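Local atomic coordinates of UPF0201 protein MJ1564 (Methanocaldococcus jannaschii DSM 2661, PDB entry 2PZZ), a protein that is of unknown function but belongs to an archaeal family that resembles RNA-binding proteins in structure, although RNA binding itself seems unlikely. Residues I5-V10 and E43-T48; R59-L64 and V91-F96; A66-L71 and A124-G129; K73-N78 and E114-I119; Y83-A88 and D97-G102. All blocks are in the same frame, centred on the assembly; numbering follows the deposited sequence.

Contact 1. Residues I5-V10 and E43-T48; sequences IIKAKV and EWEGKT
I6 O is gripped twice from the neighbouring strand: G46 N donates to it at 2.9 Å, and E45 CA lies 3.2 Å from I6 O in a CA-H...O contact. I6 N returns the bond to G46 O, which closes the pair. Two residues on, A8 and W44 repeat the pattern. W44 N gives A8 O the straightest of the four bonds, with an angle of 172° at the hydrogen, while A8 N donates back to W44 O.

The side chains fall on two faces. On one, I5, K7 and K9 stand beside K47, E45 and E43. The end of I5 lies alongside the K47 chain, CD1 to CD at 3.5 Å, both pointing the same way. K7 and E45 pass each other with their aliphatic parts, CG to CG at 3.9 Å; K7 NZ stays 4.5 Å from E45 OE2, too far for a salt bridge, so any attraction there is probably loose.

The other face is the buried one. V10 CG2 meets the W44 indole at CD1, 3.6 Å away, the two side chains crossing obliquely. The indole NE1 is satisfied by K16 O, F34 meets the ring, and helix 16-26 lies against A8, V10 and W44. G46 adds no side chain to this face.

Strands 3-10 and 42-48 are thus antiparallel neighbours at the heart of the five-stranded sheet, joined through helix 16-26 and strand 31-36: a beta-alpha-beta-beta unit with its helix packed on one face.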
# COMPACT_ATOMS: atom_id res chain seq x y z
N ILE A 5 10.14 14.15 11.15
CA ILE A 5 9.04 14.59 10.30
C ILE A 5 8.41 13.32 9.72
O ILE A 5 9.13 12.46 9.24
CB ILE A 5 9.51 15.46 9.11
CG1 ILE A 5 10.47 16.56 9.59
CG2 ILE A 5 8.30 16.06 8.41
CD1 ILE A 5 9.93 17.44 10.70
N ILE A 6 7.09 13.22 9.75
CA ILE A 6 6.40 12.03 9.25
C ILE A 6 5.30 12.34 8.26
O ILE A 6 4.50 13.24 8.48
CB ILE A 6 5.77 11.24 10.43
CG1 ILE A 6 6.87 10.74 11.34
CG2 ILE A 6 4.94 10.09 9.92
CD1 ILE A 6 7.95 10.00 10.60
N LYS A 7 5.26 11.57 7.17
CA LYS A 7 4.24 11.72 6.14
C LYS A 7 3.83 10.32 5.69
O LYS A 7 4.68 9.46 5.50
CB LYS A 7 4.79 12.51 4.94
CG LYS A 7 5.30 13.89 5.32
CD LYS A 7 5.82 14.65 4.11
CE LYS A 7 6.33 16.04 4.52
NZ LYS A 7 6.93 16.80 3.39
N ALA A 8 2.53 10.10 5.52
CA ALA A 8 2.04 8.79 5.09
C ALA A 8 0.79 9.00 4.29
O ALA A 8 -0.17 9.59 4.78
CB ALA A 8 1.74 7.91 6.30
N LYS A 9 0.78 8.53 3.05
CA LYS A 9 -0.39 8.69 2.20
C LYS A 9 -1.44 7.68 2.67
O LYS A 9 -1.11 6.67 3.28
CB LYS A 9 -0.05 8.41 0.72
CG LYS A 9 0.07 6.92 0.36
CD LYS A 9 0.17 6.68 -1.16
CE LYS A 9 1.46 7.26 -1.75
NZ LYS A 9 1.71 6.85 -3.18
N VAL A 10 -2.70 7.99 2.40
CA VAL A 10 -3.81 7.13 2.72
C VAL A 10 -4.52 6.96 1.39
O VAL A 10 -5.13 7.90 0.88
CB VAL A 10 -4.80 7.76 3.73
CG1 VAL A 10 -6.06 6.87 3.83
CG2 VAL A 10 -4.15 7.90 5.09
N GLU A 43 -3.57 12.17 3.20
CA GLU A 43 -2.23 12.06 3.75
C GLU A 43 -2.14 12.54 5.20
O GLU A 43 -2.76 13.53 5.58
CB GLU A 43 -1.27 12.88 2.89
CG GLU A 43 0.14 12.99 3.44
CD GLU A 43 1.03 13.90 2.58
OE1 GLU A 43 0.68 15.09 2.39
OE2 GLU A 43 2.08 13.42 2.09
N TRP A 44 -1.36 11.81 6.00
CA TRP A 44 -1.14 12.19 7.39
C TRP A 44 0.24 12.85 7.45
O TRP A 44 1.17 12.35 6.84
CB TRP A 44 -1.08 10.97 8.34
CG TRP A 44 -2.40 10.37 8.71
CD1 TRP A 44 -2.97 9.25 8.17
CD2 TRP A 44 -3.31 10.86 9.70
NE1 TRP A 44 -4.19 9.01 8.77
CE2 TRP A 44 -4.42 9.98 9.71
CE3 TRP A 44 -3.31 11.95 10.58
CZ2 TRP A 44 -5.52 10.16 10.58
CZ3 TRP A 44 -4.40 12.14 11.44
CH2 TRP A 44 -5.49 11.24 11.43
N GLU A 45 0.35 13.95 8.16
CA GLU A 45 1.64 14.61 8.35
C GLU A 45 1.76 14.92 9.84
O GLU A 45 0.76 15.23 10.49
CB GLU A 45 1.72 15.92 7.58
CG GLU A 45 1.93 15.75 6.11
CD GLU A 45 1.79 17.05 5.37
OE1 GLU A 45 0.65 17.54 5.25
OE2 GLU A 45 2.83 17.59 4.94
N GLY A 46 2.96 14.83 10.38
CA GLY A 46 3.13 15.11 11.79
C GLY A 46 4.57 15.08 12.25
O GLY A 46 5.47 14.79 11.46
N LYS A 47 4.78 15.38 13.52
CA LYS A 47 6.13 15.41 14.05
C LYS A 47 6.21 14.92 15.49
O LYS A 47 5.21 14.91 16.21
CB LYS A 47 6.67 16.84 13.99
CG LYS A 47 6.49 17.53 12.64
CD LYS A 47 7.31 18.82 12.57
CE LYS A 47 6.68 19.96 13.36
NZ LYS A 47 5.56 20.60 12.61
N THR A 48 7.41 14.52 15.87
CA THR A 48 7.71 14.08 17.23
C THR A 48 9.19 14.34 17.44
O THR A 48 9.95 14.42 16.47
CB THR A 48 7.43 12.58 17.46
OG1 THR A 48 7.84 12.23 18.79
CG2 THR A 48 8.21 11.70 16.46

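Contact 2. Residues R59-L64 and V91-F96; sequences RSQSIL and VGAVNF
Q61 and V94 make the tight half of this contact. The amide of Q61 docks on the backbone of V94 as a second strand would, with one bond in each direction. V94 N donates to Q61 OE1 at 2.6 Å, and Q61 NE2 donates to V94 O at 2.9 Å. Both bonds are nearly straight (167° and 164° at the hydrogen), and each uses a lone pair in the plane of the accepting carbonyl. Because V94 O also lies close to the plane of the Q61 amide, the two ends together fix the amide's rotation. The Q61 chain is extended beyond CG (chi2 180°), which carries the amide across to the loop. Q61 OE1 also touches A93 CA, 3.3 Å away.

The other half is looser. I63 CD1 reaches V94 O at 3.4 Å, but its nearest apolar partner, V94 CG1, is 4.2 Å off. I63, A93 and G92 are all partly exposed, whereas V94 is buried, backed by L57 and L58 of helix 52-60 and by L84. Both chains have just left helices through Schellman turns, with S62 and G92 at positive phi. With an alanine at Q61, V94 N and V94 O would probably lose both partners and the loop would be freer to shift. The chemistry implies that a single flat amide, donor and acceptor at once, does the work of a backbone pairing between a helix end and the loop that follows another helix.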
# COMPACT_ATOMS: atom_id res chain seq x y z
N ARG A 59 15.96 -2.85 18.63
CA ARG A 59 16.67 -3.77 19.52
C ARG A 59 15.85 -5.05 19.68
O ARG A 59 16.37 -6.15 19.46
CB ARG A 59 16.94 -3.08 20.86
CG ARG A 59 17.99 -1.98 20.72
CD ARG A 59 17.94 -0.94 21.82
NE ARG A 59 19.00 0.05 21.64
CZ ARG A 59 19.04 0.93 20.64
NH1 ARG A 59 18.08 0.96 19.72
NH2 ARG A 59 20.06 1.78 20.56
N SER A 60 14.57 -4.90 20.01
CA SER A 60 13.66 -6.05 20.17
C SER A 60 13.65 -6.99 18.97
O SER A 60 13.72 -8.21 19.13
CB SER A 60 12.23 -5.57 20.41
OG SER A 60 12.11 -4.95 21.67
N GLN A 61 13.52 -6.44 17.77
CA GLN A 61 13.47 -7.25 16.56
C GLN A 61 14.87 -7.67 16.15
O GLN A 61 15.07 -8.44 15.21
CB GLN A 61 12.82 -6.47 15.42
CG GLN A 61 11.48 -5.86 15.75
CD GLN A 61 10.90 -5.10 14.57
OE1 GLN A 61 9.92 -4.36 14.71
NE2 GLN A 61 11.49 -5.28 13.40
N SER A 62 15.86 -7.12 16.86
CA SER A 62 17.25 -7.43 16.57
C SER A 62 17.61 -7.11 15.11
O SER A 62 18.22 -7.93 14.42
CB SER A 62 17.52 -8.92 16.87
OG SER A 62 18.86 -9.27 16.61
N ILE A 63 17.24 -5.92 14.64
CA ILE A 63 17.56 -5.51 13.27
C ILE A 63 18.38 -4.22 13.23
O ILE A 63 18.24 -3.39 12.32
CB ILE A 63 16.28 -5.31 12.41
CG1 ILE A 63 15.37 -4.27 13.07
CG2 ILE A 63 15.56 -6.66 12.21
CD1 ILE A 63 14.10 -4.02 12.31
N LEU A 64 19.24 -4.05 14.23
CA LEU A 64 20.10 -2.88 14.32
C LEU A 64 21.01 -2.73 13.10
O LEU A 64 21.22 -1.62 12.60
CB LEU A 64 20.96 -2.98 15.58
CG LEU A 64 20.23 -2.81 16.91
CD1 LEU A 64 21.21 -2.97 18.06
CD2 LEU A 64 19.59 -1.44 16.96
N VAL A 91 1.13 -3.85 12.53
CA VAL A 91 1.21 -4.90 13.54
C VAL A 91 2.35 -4.68 14.53
O VAL A 91 2.80 -5.60 15.20
CB VAL A 91 1.36 -6.31 12.89
CG1 VAL A 91 0.12 -6.64 12.10
CG2 VAL A 91 2.59 -6.38 11.98
N GLY A 92 2.80 -3.43 14.64
CA GLY A 92 3.84 -3.08 15.58
C GLY A 92 5.26 -3.49 15.24
O GLY A 92 6.11 -3.55 16.12
N ALA A 93 5.53 -3.74 13.97
CA ALA A 93 6.87 -4.16 13.55
C ALA A 93 7.57 -3.12 12.66
O ALA A 93 6.92 -2.42 11.87
CB ALA A 93 6.79 -5.49 12.82
N VAL A 94 8.89 -3.04 12.78
CA VAL A 94 9.67 -2.12 11.97
C VAL A 94 10.28 -2.84 10.78
O VAL A 94 11.01 -3.82 10.95
CB VAL A 94 10.82 -1.47 12.76
CG1 VAL A 94 11.71 -0.66 11.81
CG2 VAL A 94 10.26 -0.56 13.86
N ASN A 95 9.97 -2.35 9.58
CA ASN A 95 10.49 -2.92 8.34
C ASN A 95 10.76 -1.76 7.35
O ASN A 95 9.90 -0.91 7.13
CB ASN A 95 9.48 -3.91 7.78
CG ASN A 95 10.14 -5.06 7.08
OD1 ASN A 95 10.08 -5.18 5.86
ND2 ASN A 95 10.79 -5.93 7.85
N PHE A 96 11.95 -1.76 6.76
CA PHE A 96 12.37 -0.69 5.85
C PHE A 96 11.99 -0.74 4.36
O PHE A 96 12.35 0.16 3.60
CB PHE A 96 13.88 -0.52 5.99
CG PHE A 96 14.30 -0.11 7.36
CD1 PHE A 96 13.95 1.15 7.87
CD2 PHE A 96 15.00 -0.99 8.18
CE1 PHE A 96 14.30 1.53 9.17
CE2 PHE A 96 15.36 -0.61 9.48
CZ PHE A 96 15.00 0.65 9.97

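Contact 3. Residues A66-L71 and A124-G129; sequences AARMVL and APRTKG
This is a buried docking of helix 64-73 against the chain leaving helix 116-123, combining apolar side chains with one arginine that reaches over the helix end. A124 CB sits against A67 CB at 3.8 Å and near L71 CD1. Beside it R68 wraps round the A124 carbonyl: with CG anti to the backbone N (chi1 -179°), a bend at chi2 curls the guanidinium back, and NH1 donates to A124 O at 2.9 Å, on a lone pair and near the guanidinium's own plane. Two residues on from A124, R126 lays its guanidinium flat on that of R68, centres 4.0 Å apart and planes 21° from parallel, with R68 NH2 offset toward the rim of the R126 group.

E72 makes a salt bridge to R68 NE, and a long, weak ion pair links it to R126. A leucine in place of R68 would probably leave A124 O without its donor, E72 with little more than that weak pairing, and R126 without its stacking surface. Two like charges face to face are likely to be tolerated because the E72 carboxylate offsets them, while the A124 carbonyl takes up a buried N-H of R68.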
# COMPACT_ATOMS: atom_id res chain seq x y z
N ALA A 66 20.51 -3.63 10.05
CA ALA A 66 19.78 -3.16 8.88
C ALA A 66 19.47 -1.68 9.03
O ALA A 66 19.65 -0.90 8.10
CB ALA A 66 18.48 -3.96 8.72
N ALA A 67 19.00 -1.29 10.22
CA ALA A 67 18.66 0.10 10.48
C ALA A 67 19.86 1.02 10.27
O ALA A 67 19.74 2.07 9.65
CB ALA A 67 18.11 0.25 11.89
N ARG A 68 21.02 0.61 10.78
CA ARG A 68 22.23 1.42 10.65
C ARG A 68 22.56 1.68 9.18
O ARG A 68 22.87 2.80 8.79
CB ARG A 68 23.41 0.71 11.32
CG ARG A 68 24.73 1.48 11.25
CD ARG A 68 24.60 2.95 11.73
NE ARG A 68 25.94 3.50 11.90
CZ ARG A 68 26.69 3.29 12.98
NH1 ARG A 68 26.22 2.56 13.98
NH2 ARG A 68 27.93 3.75 13.01
N MSE A 69 22.47 0.63 8.36
CA MSE A 69 22.76 0.76 6.95
C MSE A 69 21.76 1.70 6.28
O MSE A 69 22.15 2.58 5.50
CB MSE A 69 22.71 -0.61 6.27
CG MSE A 69 23.16 -0.58 4.81
SE MSE A 69 22.63 -2.16 3.81
CE MSE A 69 20.99 -1.42 3.06
N VAL A 70 20.47 1.53 6.58
CA VAL A 70 19.45 2.38 5.97
C VAL A 70 19.58 3.85 6.38
O VAL A 70 19.43 4.75 5.56
CB VAL A 70 18.03 1.88 6.33
CG1 VAL A 70 16.99 2.85 5.80
CG2 VAL A 70 17.80 0.48 5.72
N LEU A 71 19.87 4.09 7.66
CA LEU A 71 20.02 5.46 8.14
C LEU A 71 21.24 6.16 7.52
O LEU A 71 21.17 7.34 7.17
CB LEU A 71 20.12 5.48 9.67
CG LEU A 71 18.89 4.88 10.36
CD1 LEU A 71 19.01 5.01 11.88
CD2 LEU A 71 17.64 5.60 9.86
N ALA A 124 20.79 3.27 16.06
CA ALA A 124 21.17 1.96 15.56
C ALA A 124 22.68 1.75 15.69
O ALA A 124 23.44 1.94 14.74
CB ALA A 124 20.74 1.81 14.09
N PRO A 125 23.13 1.36 16.90
CA PRO A 125 24.54 1.11 17.21
C PRO A 125 25.05 -0.16 16.53
O PRO A 125 24.30 -1.13 16.38
CB PRO A 125 24.54 0.94 18.73
CG PRO A 125 23.28 1.60 19.17
CD PRO A 125 22.31 1.22 18.11
N ARG A 126 26.32 -0.16 16.15
CA ARG A 126 26.92 -1.34 15.54
C ARG A 126 26.85 -2.49 16.54
O ARG A 126 26.55 -2.27 17.72
CB ARG A 126 28.39 -1.07 15.18
CG ARG A 126 28.57 -0.03 14.10
CD ARG A 126 29.98 -0.04 13.55
NE ARG A 126 30.09 0.80 12.35
CZ ARG A 126 29.31 0.68 11.28
NH1 ARG A 126 28.36 -0.23 11.24
NH2 ARG A 126 29.48 1.50 10.25
N THR A 127 27.09 -3.71 16.07
CA THR A 127 27.07 -4.88 16.94
C THR A 127 28.10 -5.92 16.50
O THR A 127 28.67 -5.84 15.41
CB THR A 127 25.68 -5.59 16.97
OG1 THR A 127 25.40 -6.15 15.68
CG2 THR A 127 24.59 -4.61 17.35
N LYS A 128 28.35 -6.88 17.39
CA LYS A 128 29.28 -7.97 17.16
C LYS A 128 28.64 -9.18 17.83
O LYS A 128 28.88 -9.45 19.00
CB LYS A 128 30.64 -7.69 17.80
CG LYS A 128 31.37 -6.48 17.25
CD LYS A 128 32.74 -6.32 17.90
CE LYS A 128 33.48 -5.11 17.36
NZ LYS A 128 34.86 -4.98 17.92
N GLY A 129 27.80 -9.89 17.08
CA GLY A 129 27.13 -11.05 17.63
C GLY A 129 25.76 -10.69 18.17
O GLY A 129 25.23 -11.36 19.06

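Contact 4. Residues K73-N78 and E114-I119; sequences KGMTEN and EDIMKI
The flat groups that I116 touches are the peptide carbonyls of E77 and N78. Its CG1 lies over a face of the N78 carbonyl, 3.6 Å from N78 C. Its CG2 comes down from above the E77 carbonyl, 3.4 Å from E77 O, and touches T76 O as well. In I116, chi1, measured to CG1, is -149°, off a staggered value, and leaves CG2 between the backbone N and the carbonyl carbon, which turns both branches onto the loop.

A second patch is made by selenomethionines. M75 CG is anti to its backbone N (chi1 178°), and the chain carries SE to M117 CG at 3.6 Å and to I116 CG2 at 3.9 Å. M75 and M117 cross at about a right angle, with their selenium atoms 4.1 Å apart.

The polar link runs through one water, which donates to E77 O and accepts from I116 N at 2.7 Å. I116 N belongs to the first turn of its helix, so the water satisfies an N-H that has no helical carbonyl ahead of it. D115, at the N-cap, serves the next one: its OD1 takes M117 N from above the carboxylate plane.

The loop from helix 64-73 to strand 79-84 therefore passes across the start of helix 116-123. T80, near the beginning of that strand, touches both M75 and I116, and N78 pairs through its backbone with A110, just beyond strand 104-109.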
# COMPACT_ATOMS: atom_id res chain seq x y z
N LYS A 73 22.63 5.44 4.64
CA LYS A 73 22.33 5.58 3.22
C LYS A 73 21.44 6.79 2.92
O LYS A 73 21.56 7.39 1.85
CB LYS A 73 21.65 4.31 2.71
CG LYS A 73 21.21 4.35 1.26
CD LYS A 73 20.76 2.95 0.81
CE LYS A 73 21.87 1.92 1.05
NZ LYS A 73 21.50 0.53 0.66
N GLY A 74 20.56 7.15 3.85
CA GLY A 74 19.68 8.29 3.64
C GLY A 74 20.21 9.54 4.31
O GLY A 74 19.55 10.58 4.34
N MSE A 75 21.42 9.45 4.84
CA MSE A 75 22.05 10.56 5.54
C MSE A 75 22.56 11.73 4.69
O MSE A 75 23.12 11.55 3.61
CB MSE A 75 23.21 10.02 6.37
CG MSE A 75 24.00 11.08 7.12
SE MSE A 75 25.21 10.29 8.42
CE MSE A 75 26.49 9.47 7.22
N THR A 76 22.36 12.93 5.22
CA THR A 76 22.84 14.16 4.61
C THR A 76 23.55 14.90 5.74
O THR A 76 23.79 14.32 6.80
CB THR A 76 21.70 15.02 4.03
OG1 THR A 76 20.64 15.09 4.98
CG2 THR A 76 21.19 14.44 2.70
N GLU A 77 23.87 16.17 5.54
CA GLU A 77 24.59 16.89 6.56
C GLU A 77 23.94 16.95 7.94
O GLU A 77 24.56 16.58 8.93
CB GLU A 77 24.93 18.31 6.07
CG GLU A 77 26.06 18.96 6.84
CD GLU A 77 26.59 20.20 6.14
OE1 GLU A 77 27.52 20.83 6.68
OE2 GLU A 77 26.06 20.55 5.06
N ASN A 78 22.70 17.42 8.02
CA ASN A 78 22.01 17.54 9.31
C ASN A 78 20.78 16.65 9.44
O ASN A 78 19.93 16.89 10.31
CB ASN A 78 21.60 19.00 9.52
CG ASN A 78 22.70 19.97 9.11
OD1 ASN A 78 22.55 20.74 8.16
ND2 ASN A 78 23.81 19.92 9.82
N GLU A 114 23.32 19.33 17.57
CA GLU A 114 23.39 17.87 17.46
C GLU A 114 24.21 17.46 16.23
O GLU A 114 24.28 18.19 15.25
CB GLU A 114 21.98 17.29 17.34
CG GLU A 114 21.12 17.36 18.60
CD GLU A 114 21.60 16.43 19.70
OE1 GLU A 114 22.49 15.59 19.43
OE2 GLU A 114 21.09 16.54 20.83
N ASP A 115 24.82 16.29 16.31
CA ASP A 115 25.60 15.73 15.20
C ASP A 115 24.72 14.59 14.66
O ASP A 115 24.41 13.66 15.40
CB ASP A 115 26.93 15.17 15.71
CG ASP A 115 27.83 14.68 14.58
OD1 ASP A 115 27.33 14.44 13.46
OD2 ASP A 115 29.05 14.51 14.82
N ILE A 116 24.33 14.68 13.40
CA ILE A 116 23.46 13.66 12.80
C ILE A 116 24.02 12.24 12.88
O ILE A 116 23.27 11.29 13.07
CB ILE A 116 23.10 14.03 11.33
CG1 ILE A 116 21.71 13.51 10.98
CG2 ILE A 116 24.16 13.49 10.36
CD1 ILE A 116 21.61 12.02 10.87
N MSE A 117 25.34 12.10 12.75
CA MSE A 117 25.95 10.77 12.82
C MSE A 117 25.88 10.20 14.23
O MSE A 117 25.81 8.98 14.40
CB MSE A 117 27.42 10.82 12.37
CG MSE A 117 27.69 10.05 11.08
SE MSE A 117 27.27 8.14 11.18
CE MSE A 117 29.03 7.46 11.57
N LYS A 118 25.90 11.07 15.24
CA LYS A 118 25.81 10.60 16.62
C LYS A 118 24.39 10.15 16.90
O LYS A 118 24.17 9.22 17.68
CB LYS A 118 26.21 11.70 17.60
CG LYS A 118 27.72 11.81 17.81
CD LYS A 118 28.07 12.78 18.93
CE LYS A 118 29.57 12.82 19.18
NZ LYS A 118 29.91 13.63 20.39
N ILE A 119 23.43 10.81 16.25
CA ILE A 119 22.02 10.47 16.41
C ILE A 119 21.84 9.04 15.89
O ILE A 119 21.20 8.20 16.54
CB ILE A 119 21.12 11.40 15.55
CG1 ILE A 119 21.19 12.83 16.07
CG2 ILE A 119 19.68 10.88 15.54
CD1 ILE A 119 20.54 13.02 17.40
O HOH W 1 24.46 16.88 11.90

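Contact 5. Residues Y83-A88 and D97-G102; sequences YLNKQA and DIDTHG
D99, Y83 and N85 give up the most surface here, and D99 does so with its carboxylate. Its OD1 takes K86 N at 2.8 Å from above the carboxylate plane, and OD2 takes H101 N in its own segment, an Asx turn that opens the type I beta turn 99-102. CG of D99 sits between the backbone N and the carbonyl carbon (chi1 60°), which sets the carboxylate between K86 N and H101 N.

N85 is the N-cap of helix 86-90. Q87 N donates to N85 OD1 at 2.6 Å, almost head-on to the carbonyl, and A88 N reaches the same oxygen from above its plane. On the D99 side, D99 CB packs at 3.4 Å from that same N85 OD1. The other end of the amide reaches D97: N85 ND2 makes a weak bond to D97 OD2, 3.3 Å long.

Y83 contributes apolar contact. I98 CG1 rests on Y83 CB at 3.6 Å and reaches the root of the ring, while the ring stacks on F105. Across the turn, K86 NZ donates to H101 O at 2.7 Å, from above that carbonyl's plane; E14 of the same chain gives it a salt bridge and K9 O a further bond. E14 of the second subunit packs on H101.

The first helical N-Hs are thus met by two side chains, D99 for K86 and N85 for Q87 and A88. The negative carboxylate of D99 at this N-terminal end is likely to be favoured by the helix dipole, and the turn is held to K86 at its backbone N and at its NZ.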
# COMPACT_ATOMS: atom_id res chain seq x y z
N TYR A 83 12.07 5.02 4.70
CA TYR A 83 10.67 4.65 4.68
C TYR A 83 10.44 3.47 5.60
O TYR A 83 11.36 2.73 5.89
CB TYR A 83 10.24 4.28 3.26
CG TYR A 83 10.10 5.47 2.34
CD1 TYR A 83 11.22 6.05 1.74
CD2 TYR A 83 8.85 6.01 2.07
CE1 TYR A 83 11.08 7.16 0.90
CE2 TYR A 83 8.71 7.11 1.24
CZ TYR A 83 9.83 7.68 0.65
OH TYR A 83 9.68 8.76 -0.18
N LEU A 84 9.20 3.32 6.07
CA LEU A 84 8.85 2.19 6.92
C LEU A 84 7.68 1.50 6.25
O LEU A 84 6.80 2.15 5.68
CB LEU A 84 8.43 2.65 8.32
CG LEU A 84 9.54 3.24 9.20
CD1 LEU A 84 8.96 3.63 10.56
CD2 LEU A 84 10.65 2.22 9.36
N ASN A 85 7.68 0.17 6.32
CA ASN A 85 6.59 -0.58 5.72
C ASN A 85 5.35 -0.27 6.55
O ASN A 85 5.35 -0.39 7.77
CB ASN A 85 6.89 -2.07 5.78
CG ASN A 85 5.83 -2.88 5.08
OD1 ASN A 85 4.63 -2.75 5.36
ND2 ASN A 85 6.26 -3.72 4.15
N LYS A 86 4.29 0.13 5.86
CA LYS A 86 3.04 0.50 6.51
C LYS A 86 2.30 -0.70 7.11
O LYS A 86 1.65 -0.57 8.16
CB LYS A 86 2.16 1.23 5.48
CG LYS A 86 1.14 2.16 6.06
CD LYS A 86 0.90 3.37 5.14
CE LYS A 86 0.56 2.97 3.72
NZ LYS A 86 -0.15 4.05 2.97
N GLN A 87 2.43 -1.86 6.47
CA GLN A 87 1.75 -3.07 6.93
C GLN A 87 2.47 -3.69 8.12
O GLN A 87 1.83 -4.16 9.07
CB GLN A 87 1.65 -4.08 5.77
CG GLN A 87 1.17 -3.42 4.46
CD GLN A 87 -0.11 -2.62 4.65
OE1 GLN A 87 -0.35 -1.62 3.95
NE2 GLN A 87 -0.94 -3.05 5.59
N ALA A 88 3.79 -3.66 8.08
CA ALA A 88 4.57 -4.17 9.20
C ALA A 88 4.31 -3.26 10.40
O ALA A 88 4.15 -3.71 11.53
CB ALA A 88 6.04 -4.19 8.85
N ASP A 97 11.25 -1.76 3.94
CA ASP A 97 10.83 -1.84 2.54
C ASP A 97 9.50 -1.10 2.36
O ASP A 97 8.60 -1.24 3.19
CB ASP A 97 10.67 -3.30 2.13
CG ASP A 97 9.63 -4.01 2.97
OD1 ASP A 97 9.65 -3.80 4.21
OD2 ASP A 97 8.81 -4.76 2.41
N ILE A 98 9.37 -0.31 1.30
CA ILE A 98 8.12 0.40 1.07
C ILE A 98 7.06 -0.62 0.66
O ILE A 98 7.27 -1.39 -0.28
CB ILE A 98 8.23 1.46 -0.08
CG1 ILE A 98 9.23 2.57 0.28
CG2 ILE A 98 6.87 2.08 -0.35
CD1 ILE A 98 10.67 2.21 -0.01
N ASP A 99 5.93 -0.63 1.36
CA ASP A 99 4.86 -1.57 1.02
C ASP A 99 4.13 -1.08 -0.23
O ASP A 99 4.38 0.02 -0.72
CB ASP A 99 3.86 -1.70 2.18
CG ASP A 99 3.20 -0.38 2.53
OD1 ASP A 99 3.90 0.49 3.10
OD2 ASP A 99 2.00 -0.22 2.24
N THR A 100 3.24 -1.92 -0.74
CA THR A 100 2.47 -1.59 -1.94
C THR A 100 1.70 -0.28 -1.79
O THR A 100 1.37 0.38 -2.78
CB THR A 100 1.43 -2.70 -2.26
OG1 THR A 100 2.10 -3.96 -2.44
CG2 THR A 100 0.66 -2.37 -3.51
N HIS A 101 1.43 0.11 -0.54
CA HIS A 101 0.68 1.33 -0.30
C HIS A 101 1.45 2.61 0.04
O HIS A 101 0.87 3.57 0.52
CB HIS A 101 -0.41 1.05 0.75
CG HIS A 101 -1.52 0.19 0.23
ND1 HIS A 101 -1.30 -0.97 -0.47
CD2 HIS A 101 -2.86 0.33 0.30
CE1 HIS A 101 -2.45 -1.50 -0.82
NE2 HIS A 101 -3.42 -0.73 -0.37
N GLY A 102 2.76 2.62 -0.22
CA GLY A 102 3.52 3.84 0.01
C GLY A 102 4.49 3.94 1.18
O GLY A 102 5.45 4.70 1.13

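Contact 1 and contact 5 reach the same sheet, their centres 13 Å apart, and meet where K9 O takes a bond from K86 NZ at 2.8 Å. Contact 5 is tied in turn to contact 2, also 13 Å between centres: N95 O lies 2.6 Å from N85 N, and A93 N lies 2.8 Å from A88 O. Contacts 2 and 3 adjoin, centres about 12 Å apart, with F96 against A67 and R59 against P125. Contact 4 is nested in the loop that contact 3 closes and touches it through R68 and M117. Contacts 1 and 3, about 25 Å between centres, flank the chain's middle from opposite sides.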